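Local coordinates for protein putative tagatose-6-phosphate ketose/aldose isomerase (Escherichia coli, PDB 3C3J) that is a putative isomerase-family protein built from two SIS domains in one chain, at residues Q195-I207 / L327-C341. Numbering follows the deposited sequence.
Sequences QTFRDVADRCQAI and LPPSRHFIDVEQAFC
Arg-203 reaches from helix 198-207 into the loop that leads to helix 335-341 and lodges between its residues. With CG anti to the backbone N (chi1 -162°) and the chain extended as far as NE, the guanidinium group grips one atom side-on: NE lies 2.9 Å from Pro-328 O, in the carbonyl plane, and NH2 lies 3.1 Å from Pro-328 O, on a more bent bond. Leu-327 covers one face of this group and Ser-330 CB lies over the other, offset toward the rim, while NH1 sits over the Phe-333 ring in a cation-pi contact, with Arg-203 CZ 4.4 Å from the ring centroid and the two planes steeply inclined. Between the helices the packing is tight and apolar. Val-200 sends CG2 to Phe-333 and CG1 to Phe-340 CB, Cys-204 SG rests against the backbone of helix 335-341, and Ile-207 sets CG1 3.5 Å from Pro-328 CD and CD1 against Cys-341 CB. Phe-197 drives its edge into the face of Phe-340 in a T-shaped stack, centroids 4.9 Å apart; Trp-27 of helix 23-49 also packs on Phe-340.

Toward solvent the contact turns polar and takes in water, held by a salt-bridge network. Phe-333 CE1 lies against one face of the Arg-331 guanidinium; Arg-331 NE meets the anti lone pair of Asp-199 OD2 at 2.7 Å, NH2 reaches Thr-196 O, and NH1 and NH2 take Glu-337 end-on. One water joins Thr-196 OG1, itself bonded to Thr-191 O, to Glu-337 OE2; two more accept weakly from Arg-203 NH2. The axes of 198-207 and 335-341 come within 9.6 Å and cross at -29°, and helix 198-210 packs on the last helix of the second SIS domain, an alpha-beta-alpha fold with a five-stranded parallel sheet.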
# COMPACT_ATOMS: atom_id res chain seq x y z
N GLN A 195 21.84 16.08 17.20
CA GLN A 195 22.71 15.30 18.05
C GLN A 195 22.46 13.79 17.92
O GLN A 195 23.38 13.04 17.50
CB GLN A 195 22.60 15.74 19.53
CG GLN A 195 23.34 17.07 19.79
CD GLN A 195 24.83 17.02 19.37
OE1 GLN A 195 25.62 16.22 19.89
NE2 GLN A 195 25.20 17.87 18.42
N THR A 196 21.24 13.35 18.24
CA THR A 196 20.92 11.92 18.21
C THR A 196 21.12 11.33 16.81
O THR A 196 21.62 10.20 16.68
CB THR A 196 19.48 11.60 18.72
OG1 THR A 196 18.52 12.18 17.84
CG2 THR A 196 19.24 12.14 20.15
N PHE A 197 20.79 12.09 15.77
CA PHE A 197 20.86 11.56 14.41
C PHE A 197 22.28 11.37 13.93
O PHE A 197 22.51 10.65 12.97
CB PHE A 197 20.06 12.39 13.41
CG PHE A 197 19.52 11.60 12.25
CD1 PHE A 197 18.49 10.67 12.42
CD2 PHE A 197 20.06 11.76 10.96
CE1 PHE A 197 17.99 9.93 11.32
CE2 PHE A 197 19.57 11.02 9.87
CZ PHE A 197 18.54 10.11 10.05
N ARG A 198 23.25 12.00 14.59
CA ARG A 198 24.67 11.71 14.27
C ARG A 198 25.01 10.23 14.43
O ARG A 198 25.87 9.73 13.73
CB ARG A 198 25.63 12.57 15.10
CG ARG A 198 25.61 14.02 14.70
CD ARG A 198 26.38 14.87 15.68
NE ARG A 198 26.10 16.28 15.45
CZ ARG A 198 26.78 17.06 14.61
NH1 ARG A 198 27.81 16.59 13.92
NH2 ARG A 198 26.40 18.33 14.47
N ASP A 199 24.34 9.52 15.33
CA ASP A 199 24.56 8.06 15.45
C ASP A 199 24.07 7.35 14.19
O ASP A 199 24.63 6.33 13.79
CB ASP A 199 23.87 7.49 16.68
CG ASP A 199 24.36 8.12 17.99
OD1 ASP A 199 25.52 8.57 18.03
OD2 ASP A 199 23.59 8.18 18.97
N VAL A 200 23.01 7.88 13.57
CA VAL A 200 22.45 7.25 12.37
C VAL A 200 23.36 7.54 11.18
O VAL A 200 23.70 6.64 10.41
CB VAL A 200 20.96 7.70 12.13
CG1 VAL A 200 20.38 7.05 10.87
CG2 VAL A 200 20.10 7.40 13.36
N ALA A 201 23.77 8.80 11.04
CA ALA A 201 24.73 9.21 10.03
C ALA A 201 26.02 8.42 10.19
O ALA A 201 26.56 7.93 9.22
CB ALA A 201 25.00 10.74 10.13
N ASP A 202 26.52 8.30 11.42
CA ASP A 202 27.74 7.52 11.70
C ASP A 202 27.62 6.04 11.24
O ASP A 202 28.51 5.49 10.64
CB ASP A 202 28.08 7.51 13.20
CG ASP A 202 28.69 8.84 13.71
OD1 ASP A 202 28.98 9.76 12.91
OD2 ASP A 202 28.88 8.95 14.96
N ARG A 203 26.49 5.42 11.56
CA ARG A 203 26.28 4.03 11.24
C ARG A 203 26.14 3.83 9.75
O ARG A 203 26.70 2.91 9.20
CB ARG A 203 25.07 3.49 11.96
CG ARG A 203 25.03 2.00 12.03
CD ARG A 203 23.71 1.58 12.65
NE ARG A 203 23.80 0.28 13.27
CZ ARG A 203 22.82 -0.26 13.97
NH1 ARG A 203 21.67 0.38 14.11
NH2 ARG A 203 22.99 -1.43 14.55
N CYS A 204 25.41 4.74 9.08
CA CYS A 204 25.26 4.64 7.64
C CYS A 204 26.59 4.92 6.91
O CYS A 204 26.88 4.27 5.90
CB CYS A 204 24.13 5.56 7.16
SG CYS A 204 22.51 4.91 7.68
N GLN A 205 27.39 5.82 7.44
CA GLN A 205 28.76 6.04 6.92
C GLN A 205 29.59 4.75 7.08
O GLN A 205 30.32 4.38 6.17
CB GLN A 205 29.43 7.24 7.61
CG GLN A 205 30.85 7.61 7.12
CD GLN A 205 30.86 8.29 5.75
OE1 GLN A 205 29.82 8.43 5.11
NE2 GLN A 205 32.05 8.68 5.28
N ALA A 206 29.46 4.08 8.22
CA ALA A 206 30.13 2.76 8.42
C ALA A 206 29.65 1.67 7.44
O ALA A 206 30.45 0.83 6.98
CB ALA A 206 29.98 2.29 9.87
N ILE A 207 28.35 1.69 7.13
CA ILE A 207 27.78 0.73 6.19
C ILE A 207 28.42 0.97 4.82
O ILE A 207 28.96 0.06 4.20
CB ILE A 207 26.23 0.82 6.09
CG1 ILE A 207 25.58 0.28 7.40
CG2 ILE A 207 25.73 0.03 4.87
CD1 ILE A 207 24.10 0.59 7.59
N LEU A 327 24.31 -5.24 10.98
CA LEU A 327 24.62 -3.83 10.91
C LEU A 327 25.82 -3.48 11.81
O LEU A 327 26.05 -4.15 12.82
CB LEU A 327 23.40 -2.99 11.34
CG LEU A 327 22.10 -3.19 10.55
CD1 LEU A 327 20.99 -2.35 11.19
CD2 LEU A 327 22.30 -2.82 9.08
N PRO A 328 26.58 -2.44 11.44
CA PRO A 328 27.68 -2.00 12.33
C PRO A 328 27.20 -1.75 13.75
O PRO A 328 26.07 -1.32 13.93
CB PRO A 328 28.15 -0.68 11.69
CG PRO A 328 27.80 -0.80 10.29
CD PRO A 328 26.53 -1.64 10.21
N PRO A 329 28.05 -1.99 14.76
CA PRO A 329 27.61 -1.74 16.13
C PRO A 329 27.22 -0.30 16.35
O PRO A 329 27.88 0.61 15.83
CB PRO A 329 28.84 -2.09 16.98
CG PRO A 329 29.61 -3.02 16.14
CD PRO A 329 29.43 -2.50 14.74
N SER A 330 26.16 -0.12 17.12
CA SER A 330 25.69 1.20 17.54
C SER A 330 24.79 1.06 18.74
O SER A 330 24.46 -0.07 19.17
CB SER A 330 24.90 1.86 16.41
OG SER A 330 23.68 1.14 16.19
N ARG A 331 24.32 2.19 19.25
CA ARG A 331 23.24 2.17 20.23
C ARG A 331 21.97 1.54 19.63
O ARG A 331 21.89 1.31 18.41
CB ARG A 331 22.91 3.57 20.70
CG ARG A 331 22.38 4.46 19.56
CD ARG A 331 21.60 5.58 20.10
NE ARG A 331 21.36 6.63 19.10
CZ ARG A 331 20.27 6.72 18.34
NH1 ARG A 331 19.29 5.82 18.42
NH2 ARG A 331 20.15 7.72 17.50
N HIS A 332 20.98 1.28 20.48
CA HIS A 332 19.69 0.77 19.98
C HIS A 332 19.09 1.85 19.09
O HIS A 332 19.10 3.02 19.45
CB HIS A 332 18.72 0.47 21.13
CG HIS A 332 17.39 -0.02 20.68
ND1 HIS A 332 16.29 0.80 20.59
CD2 HIS A 332 16.99 -1.23 20.22
CE1 HIS A 332 15.26 0.11 20.13
NE2 HIS A 332 15.65 -1.13 19.91
N PHE A 333 18.62 1.44 17.91
CA PHE A 333 17.90 2.30 16.98
C PHE A 333 16.43 1.86 16.97
O PHE A 333 16.12 0.67 17.03
CB PHE A 333 18.42 2.13 15.54
CG PHE A 333 19.66 2.92 15.20
CD1 PHE A 333 20.58 3.32 16.17
CD2 PHE A 333 19.95 3.19 13.85
CE1 PHE A 333 21.73 4.01 15.81
CE2 PHE A 333 21.10 3.85 13.48
CZ PHE A 333 22.00 4.26 14.48
N ILE A 334 15.53 2.82 16.85
CA ILE A 334 14.13 2.52 16.60
C ILE A 334 13.94 2.29 15.08
O ILE A 334 14.86 2.53 14.28
CB ILE A 334 13.21 3.62 17.14
CG1 ILE A 334 13.47 4.97 16.46
CG2 ILE A 334 13.32 3.75 18.68
CD1 ILE A 334 12.48 6.10 16.90
N ASP A 335 12.77 1.79 14.68
CA ASP A 335 12.64 1.35 13.29
C ASP A 335 12.74 2.48 12.28
O ASP A 335 13.28 2.28 11.20
CB ASP A 335 11.41 0.48 13.07
CG ASP A 335 11.64 -0.99 13.45
OD1 ASP A 335 12.82 -1.42 13.56
OD2 ASP A 335 10.64 -1.72 13.64
N VAL A 336 12.26 3.67 12.62
CA VAL A 336 12.38 4.79 11.67
C VAL A 336 13.86 5.20 11.47
O VAL A 336 14.21 5.71 10.40
CB VAL A 336 11.49 6.01 12.04
CG1 VAL A 336 9.97 5.67 11.92
CG2 VAL A 336 11.87 6.61 13.45
N GLU A 337 14.69 5.00 12.50
CA GLU A 337 16.15 5.18 12.37
C GLU A 337 16.79 4.09 11.53
O GLU A 337 17.60 4.40 10.66
CB GLU A 337 16.82 5.26 13.74
CG GLU A 337 16.39 6.53 14.52
CD GLU A 337 16.98 6.58 15.93
OE1 GLU A 337 17.06 5.50 16.55
OE2 GLU A 337 17.32 7.70 16.41
N GLN A 338 16.42 2.84 11.80
CA GLN A 338 16.85 1.68 10.99
C GLN A 338 16.58 1.77 9.50
O GLN A 338 17.33 1.22 8.70
CB GLN A 338 16.14 0.41 11.46
CG GLN A 338 16.64 -0.18 12.76
CD GLN A 338 16.53 -1.70 12.76
OE1 GLN A 338 15.44 -2.29 12.58
NE2 GLN A 338 17.65 -2.34 12.96
N ALA A 339 15.46 2.40 9.13
CA ALA A 339 15.06 2.55 7.74
C ALA A 339 16.23 3.12 6.93
O ALA A 339 16.50 2.67 5.82
CB ALA A 339 13.83 3.47 7.60
N PHE A 340 16.94 4.08 7.50
CA PHE A 340 18.10 4.71 6.84
C PHE A 340 19.22 3.69 6.55
O PHE A 340 19.75 3.62 5.44
CB PHE A 340 18.62 5.87 7.69
CG PHE A 340 17.65 7.01 7.77
CD1 PHE A 340 17.69 8.05 6.86
CD2 PHE A 340 16.68 7.03 8.76
CE1 PHE A 340 16.77 9.09 6.94
CE2 PHE A 340 15.75 8.09 8.85
CZ PHE A 340 15.79 9.10 7.94
N CYS A 341 19.52 2.87 7.53
CA CYS A 341 20.51 1.78 7.39
C CYS A 341 20.12 0.79 6.30
O CYS A 341 20.94 0.48 5.45
CB CYS A 341 20.66 1.03 8.70
SG CYS A 341 21.02 2.07 10.17
O HOH W 1 18.23 10.11 15.68
O HOH W 2 22.00 -1.40 17.45
O HOH W 3 24.76 -4.19 15.13